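Local coordinates for TOXN (Bacillus thuringiensis, PDB 4ATO), which acts as the toxin of a type III toxin-antitoxin system, an endoribonuclease that cuts adenine-rich RNA, including its own antitoxin RNA, with which it assembles into a triangular complex, at residues N47-Y51 / E163-Q167; L83-M87 / V155-F159. All coordinates share one frame; numbering follows the deposited sequence.

Contact 1 (N47-Y51 / E163-Q167); sequences NGHDY and EEKCQ
The imidazole of His49 lies over the aliphatic arm of Glu163, whose CG sits beneath one ring face, 3.7 Å from the ring centroid and displaced toward the rim on the CD2 side. This CH-pi contact illustrates how an acidic side chain can serve two chemistries at once, its methylenes packing against a ring while its carboxylate reaches a polar partner beyond. The chain of Glu163 is extended past CG (chi2 172°), which carries OE2 out to the phenol of Tyr51. There the OH group donates a very short hydrogen bond to Glu163 OE2, with 2.5 Å between the two oxygens. OE2 arrives near the plane of the Tyr51 ring, at its edge, with the carboxylate turned almost perpendicular to that ring. The same oxygen is also hydrogen-bonded to the hydroxyl of Tyr136, which in turn bonds to ND2 of Asn47, so that Tyr136 ties Asn47 to the same carboxylate. Two hydroxyls thus hold OE2 and fix the carboxylate in place.

The rest of the imidazole is met by the next turn of the helix. Cys166 SG stands at the ring edge, in its plane, 3.7 Å from His49 ND1. That nitrogen is buried and has no hydrogen-bonding partner in the model. The less well ordered amide of Gln167 brings NE2 obliquely to 3.7 Å from His49 CE1, its plane roughly at right angles to the imidazole. Pro89 of strand 78-89 also packs against His49. The arrangement is a loop-on-helix packing, in which the loop of the beta hairpin 38-41/51-56 of the antiparallel sheet rests on helix 159-169 near the C-terminal end of the ToxN fold.

Contact 2 (L83-M87 / V155-F159); sequences LVNNM and VCCDF. With nucleotides of chain B.
An RNA-binding pocket of ToxN is built where a 3-10 turn interrupting strand 78-89 meets the connection between helices 147-155 and 159-169. Asn85 works from its ND2, which donates to the backbone oxygen of Val155 at 3.2 Å; the acceptor lies in the amide plane, whereas the donor is tilted from the carbonyl plane. A weak bond from the same ND2 goes to O4 of U4 of chain B, so the amide bridges protein and RNA. A chi1 of 55° sets CG between the backbone N and the carbonyl carbon, and a chi2 of -44° then turns ND2 to both acceptors. Val155 contributes its CG2 methyl too, which packs against the sugar and base of U4.

Segments 83-87 and 155-159 are also joined backbone to backbone. Cys157 N donates to Asn85 O at 3.0 Å, tying the turn that breaks this strand of the antiparallel sheet to the helix-helix connection, and the CA of Cys156 makes a supplementary CH...O contact with that same oxygen. The sulfurs of both cysteines flank the turn: Cys156 SG lies 3.6 Å from Asn85 CB, and Cys157 SG lies against Asn86 CA.

Asn86 reads the Watson-Crick edge of adenine A3 of chain B with both ends of its amide. Its OD1 accepts from A3 N6 at 2.8 Å in an almost straight bond, while its ND2 donates to A3 N1 at 3.2 Å. This pairing suits an adenine, unlike guanine or uracil at the same edge.

On the side away from the RNA, Phe159 turns its edge to Met87 O, with CE1 3.2 Å from that oxygen. Met87 crosses the ring at about a right angle, its SD making an oblique Met-aromatic contact and its CE methyl approaching Phe159 CZ. Val132 and Val139 of helix 108-139 cover Met87 and Phe159 respectively.

In the fold
Both contacts bring the sheet side of the fold against the C-terminal helical part, and in sequence both segments of contact 2 fall between those of contact 1. Contact 2 is wholly buried and nearer the centre of the chain; contact 1 is partly buried, with exposed residues at its margin. Their centres are about 14 Å apart, yet they meet through Tyr51, whose OH is 3.7 Å from Phe159 CB and whose ring packs on Met87. The chemistry follows position: an imidazole and a carboxylate dominate contact 1, about 12 Å from the RNA at the nearest atoms, whereas contact 2 combines asparagine amides facing nucleotides with an apolar interior.

Contact 1 (N47-Y51 / E163-Q167)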
loop_
_atom_site.group_PDB
_atom_site.type_symbol
_atom_site.label_atom_id
_atom_site.label_comp_id
_atom_site.label_asym_id
_atom_site.label_seq_id
_atom_site.Cartn_x
_atom_site.Cartn_y
_atom_site.Cartn_z
ATOM N N ASN A 47 10.979 -31.448 10.198
ATOM C CA ASN A 47 11.630 -32.541 10.917
ATOM C C ASN A 47 12.627 -33.308 10.066
ATOM O O ASN A 47 12.718 -34.535 10.147
ATOM C CB ASN A 47 10.600 -33.488 11.526
ATOM C CG ASN A 47 9.895 -32.880 12.724
ATOM O OD1 ASN A 47 10.510 -32.171 13.523
ATOM N ND2 ASN A 47 8.597 -33.147 12.850
ATOM N N GLY A 48 13.374 -32.574 9.249
ATOM C CA GLY A 48 14.400 -33.167 8.417
ATOM C C GLY A 48 13.894 -33.671 7.077
ATOM O O GLY A 48 14.694 -34.084 6.243
ATOM N N HIS A 49 12.579 -33.631 6.862
ATOM C CA HIS A 49 11.989 -34.130 5.608
ATOM C C HIS A 49 11.672 -33.021 4.604
ATOM O O HIS A 49 11.200 -31.941 4.973
ATOM C CB HIS A 49 10.723 -34.940 5.892
ATOM C CG HIS A 49 10.925 -36.042 6.887
ATOM N ND1 HIS A 49 11.321 -37.313 6.522
ATOM C CD2 HIS A 49 10.801 -36.061 8.237
ATOM C CE1 HIS A 49 11.430 -38.066 7.603
ATOM N NE2 HIS A 49 11.122 -37.329 8.655
ATOM N N ASP A 50 11.945 -33.291 3.332
ATOM C CA ASP A 50 11.490 -32.419 2.252
ATOM C C ASP A 50 10.029 -32.736 1.950
ATOM O O ASP A 50 9.704 -33.856 1.552
ATOM C CB ASP A 50 12.328 -32.643 0.991
ATOM C CG ASP A 50 13.787 -32.260 1.174
ATOM O OD1 ASP A 50 14.065 -31.190 1.758
ATOM O OD2 ASP A 50 14.660 -33.032 0.729
ATOM N N TYR A 51 9.149 -31.760 2.149
ATOM C CA TYR A 51 7.725 -31.955 1.872
ATOM C C TYR A 51 7.291 -31.339 0.553
ATOM O O TYR A 51 7.841 -30.336 0.108
ATOM C CB TYR A 51 6.856 -31.394 2.996
ATOM C CG TYR A 51 6.495 -32.408 4.051
ATOM C CD1 TYR A 51 7.358 -32.670 5.108
ATOM C CD2 TYR A 51 5.282 -33.093 4.001
ATOM C CE1 TYR A 51 7.031 -33.601 6.096
ATOM C CE2 TYR A 51 4.942 -34.025 4.980
ATOM C CZ TYR A 51 5.829 -34.276 6.026
ATOM O OH TYR A 51 5.510 -35.190 7.009
ATOM N N GLU A 163 6.297 -40.186 7.145
ATOM C CA GLU A 163 7.679 -39.848 7.492
ATOM C C GLU A 163 8.484 -41.101 7.829
ATOM O O GLU A 163 9.662 -41.211 7.466
ATOM C CB GLU A 163 7.740 -38.839 8.649
ATOM C CG GLU A 163 7.475 -37.411 8.212
ATOM C CD GLU A 163 7.338 -36.454 9.376
ATOM O OE1 GLU A 163 7.930 -36.732 10.440
ATOM O OE2 GLU A 163 6.635 -35.427 9.227
ATOM N N GLU A 164 7.845 -42.034 8.530
ATOM C CA GLU A 164 8.453 -43.330 8.806
ATOM C C GLU A 164 8.776 -44.047 7.505
ATOM O O GLU A 164 9.854 -44.604 7.350
ATOM C CB GLU A 164 7.514 -44.211 9.624
ATOM C CG GLU A 164 7.494 -43.926 11.106
ATOM C CD GLU A 164 6.813 -45.038 11.882
ATOM O OE1 GLU A 164 6.580 -46.117 11.289
ATOM O OE2 GLU A 164 6.509 -44.832 13.076
ATOM N N LYS A 165 7.825 -44.041 6.576
ATOM C CA LYS A 165 8.030 -44.672 5.285
ATOM C C LYS A 165 9.195 -44.029 4.545
ATOM O O LYS A 165 9.985 -44.719 3.895
ATOM C CB LYS A 165 6.760 -44.610 4.448
ATOM C CG LYS A 165 5.708 -45.605 4.887
ATOM C CD LYS A 165 5.340 -46.536 3.744
ATOM C CE LYS A 165 5.638 -47.985 4.079
ATOM N NZ LYS A 165 5.026 -48.912 3.073
ATOM N N CYS A 166 9.309 -42.708 4.647
ATOM C CA CYS A 166 10.433 -42.001 4.048
ATOM C C CYS A 166 11.738 -42.488 4.669
ATOM O O CYS A 166 12.709 -42.748 3.964
ATOM C CB CYS A 166 10.284 -40.490 4.229
ATOM S SG CYS A 166 11.649 -39.509 3.553
ATOM N N GLN A 167 11.750 -42.612 5.993
ATOM C CA GLN A 167 12.923 -43.100 6.717
ATOM C C GLN A 167 13.291 -44.500 6.241
ATOM O O GLN A 167 14.454 -44.780 5.954
ATOM C CB GLN A 167 12.660 -43.122 8.229
ATOM C CG GLN A 167 12.590 -41.755 8.891
ATOM C CD GLN A 167 13.964 -41.166 9.165
ATOM O OE1 GLN A 167 14.975 -41.867 9.105
ATOM N NE2 GLN A 167 14.005 -39.872 9.470
#

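Contact 2 (L83-M87 / V155-F159)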
loop_
_atom_site.group_PDB
_atom_site.type_symbol
_atom_site.label_atom_id
_atom_site.label_comp_id
_atom_site.label_asym_id
_atom_site.label_seq_id
_atom_site.Cartn_x
_atom_site.Cartn_y
_atom_site.Cartn_z
ATOM N N LEU A 83 -3.302 -28.860 -2.578
ATOM C CA LEU A 83 -3.900 -29.641 -1.494
ATOM C C LEU A 83 -2.941 -29.810 -0.310
ATOM O O LEU A 83 -2.202 -30.805 -0.228
ATOM C CB LEU A 83 -4.307 -31.017 -2.015
ATOM C CG LEU A 83 -5.181 -30.971 -3.271
ATOM C CD1 LEU A 83 -5.492 -32.400 -3.782
ATOM C CD2 LEU A 83 -6.465 -30.188 -3.012
ATOM N N VAL A 84 -2.934 -28.860 0.616
ATOM C CA VAL A 84 -2.000 -29.007 1.729
ATOM C C VAL A 84 -2.355 -30.218 2.599
ATOM O O VAL A 84 -1.461 -30.823 3.196
ATOM C CB VAL A 84 -1.735 -27.687 2.523
ATOM C CG1 VAL A 84 -2.608 -26.556 2.020
ATOM C CG2 VAL A 84 -1.868 -27.887 4.028
ATOM N N ASN A 85 -3.625 -30.625 2.598
ATOM C CA ASN A 85 -4.036 -31.854 3.294
ATOM C C ASN A 85 -3.377 -33.125 2.748
ATOM O O ASN A 85 -3.259 -34.117 3.463
ATOM C CB ASN A 85 -5.557 -32.035 3.273
ATOM C CG ASN A 85 -6.143 -31.995 1.856
ATOM O OD1 ASN A 85 -5.769 -31.149 1.045
ATOM N ND2 ASN A 85 -7.060 -32.912 1.565
ATOM N N ASN A 86 -2.968 -33.102 1.479
ATOM C CA ASN A 86 -2.298 -34.265 0.889
ATOM C C ASN A 86 -0.783 -34.099 0.699
ATOM O O ASN A 86 -0.189 -34.803 -0.107
ATOM C CB ASN A 86 -2.923 -34.623 -0.464
ATOM C CG ASN A 86 -4.410 -34.954 -0.364
ATOM O OD1 ASN A 86 -5.181 -34.648 -1.265
ATOM N ND2 ASN A 86 -4.808 -35.589 0.729
ATOM N N MET A 87 -0.159 -33.171 1.417
ATOM C CA MET A 87 1.290 -33.014 1.297
ATOM C C MET A 87 2.027 -34.259 1.795
ATOM O O MET A 87 1.551 -34.963 2.687
ATOM C CB MET A 87 1.786 -31.747 2.007
ATOM C CG MET A 87 1.764 -31.809 3.510
ATOM S SD MET A 87 2.350 -30.263 4.205
ATOM C CE MET A 87 1.476 -30.236 5.770
ATOM N N VAL A 155 -9.195 -35.471 7.121
ATOM C CA VAL A 155 -9.056 -35.029 5.737
ATOM C C VAL A 155 -7.597 -35.034 5.255
ATOM O O VAL A 155 -7.345 -34.909 4.056
ATOM C CB VAL A 155 -9.683 -33.623 5.529
ATOM C CG1 VAL A 155 -8.718 -32.532 5.982
ATOM C CG2 VAL A 155 -10.070 -33.413 4.076
ATOM N N CYS A 156 -6.643 -35.180 6.179
ATOM C CA CYS A 156 -5.218 -35.111 5.824
ATOM C C CYS A 156 -4.557 -36.470 5.835
ATOM O O CYS A 156 -4.947 -37.353 6.598
ATOM C CB CYS A 156 -4.441 -34.219 6.787
ATOM S SG CYS A 156 -4.951 -32.503 6.810
ATOM N N CYS A 157 -3.539 -36.627 4.996
ATOM C CA CYS A 157 -2.637 -37.766 5.119
ATOM C C CYS A 157 -2.097 -37.907 6.559
ATOM O O CYS A 157 -1.990 -36.924 7.316
ATOM C CB CYS A 157 -1.455 -37.599 4.168
ATOM S SG CYS A 157 -1.867 -37.649 2.423
ATOM N N ASP A 158 -1.759 -39.138 6.923
ATOM C CA ASP A 158 -1.120 -39.443 8.193
ATOM C C ASP A 158 0.354 -39.079 8.041
ATOM O O ASP A 158 1.176 -39.923 7.680
ATOM C CB ASP A 158 -1.278 -40.940 8.492
ATOM C CG ASP A 158 -0.804 -41.326 9.888
ATOM O OD1 ASP A 158 -0.046 -40.556 10.507
ATOM O OD2 ASP A 158 -1.185 -42.419 10.363
ATOM N N PHE A 159 0.683 -37.814 8.288
ATOM C CA PHE A 159 2.045 -37.336 8.061
ATOM C C PHE A 159 3.109 -38.168 8.781
ATOM O O PHE A 159 4.111 -38.529 8.163
ATOM C CB PHE A 159 2.197 -35.851 8.413
ATOM C CG PHE A 159 1.279 -34.950 7.650
ATOM C CD1 PHE A 159 1.130 -35.091 6.284
ATOM C CD2 PHE A 159 0.561 -33.965 8.302
ATOM C CE1 PHE A 159 0.267 -34.270 5.580
ATOM C CE2 PHE A 159 -0.297 -33.132 7.603
ATOM C CZ PHE A 159 -0.445 -33.291 6.238
ATOM P P A B 3 -15.795 -36.226 -3.292
ATOM O OP1 A B 3 -17.273 -36.203 -3.419
ATOM O OP2 A B 3 -15.004 -35.188 -3.997
ATOM O "O5'" A B 3 -15.382 -36.282 -1.754
ATOM C "C5'" A B 3 -15.927 -37.271 -0.886
ATOM C "C4'" A B 3 -15.229 -37.278 0.449
ATOM O "O4'" A B 3 -13.901 -37.842 0.305
ATOM C "C3'" A B 3 -14.997 -35.911 1.083
ATOM O "O3'" A B 3 -16.134 -35.435 1.789
ATOM C "C2'" A B 3 -13.780 -36.151 1.973
ATOM O "O2'" A B 3 -14.160 -36.762 3.195
ATOM C "C1'" A B 3 -12.991 -37.174 1.157
ATOM N N9 A B 3 -11.944 -36.544 0.325
ATOM C C8 A B 3 -12.093 -35.934 -0.901
ATOM N N7 A B 3 -10.971 -35.486 -1.418
ATOM C C5 A B 3 -10.014 -35.832 -0.478
ATOM C C6 A B 3 -8.625 -35.629 -0.430
ATOM N N6 A B 3 -7.940 -35.009 -1.391
ATOM N N1 A B 3 -7.953 -36.099 0.647
ATOM C C2 A B 3 -8.651 -36.715 1.616
ATOM N N3 A B 3 -9.960 -36.962 1.690
ATOM C C4 A B 3 -10.595 -36.491 0.597
ATOM P P U B 4 -16.673 -33.938 1.567
ATOM O OP1 U B 4 -17.969 -33.827 2.274
ATOM O OP2 U B 4 -16.631 -33.664 0.108
ATOM O "O5'" U B 4 -15.580 -33.058 2.318
ATOM C "C5'" U B 4 -15.541 -33.005 3.734
ATOM C "C4'" U B 4 -14.815 -31.780 4.220
ATOM O "O4'" U B 4 -13.438 -31.832 3.765
ATOM C "C3'" U B 4 -15.373 -30.444 3.730
ATOM O "O3'" U B 4 -15.175 -29.467 4.753
ATOM C "C2'" U B 4 -14.466 -30.126 2.532
ATOM O "O2'" U B 4 -14.383 -28.755 2.199
ATOM C "C1'" U B 4 -13.133 -30.663 3.024
ATOM N N1 U B 4 -12.182 -31.032 1.959
ATOM C C2 U B 4 -11.068 -30.232 1.833
ATOM O O2 U B 4 -10.909 -29.241 2.516
ATOM N N3 U B 4 -10.173 -30.616 0.864
ATOM C C4 U B 4 -10.274 -31.716 0.039
ATOM O O4 U B 4 -9.381 -31.934 -0.781
ATOM C C5 U B 4 -11.450 -32.513 0.240
ATOM C C6 U B 4 -12.337 -32.154 1.181
#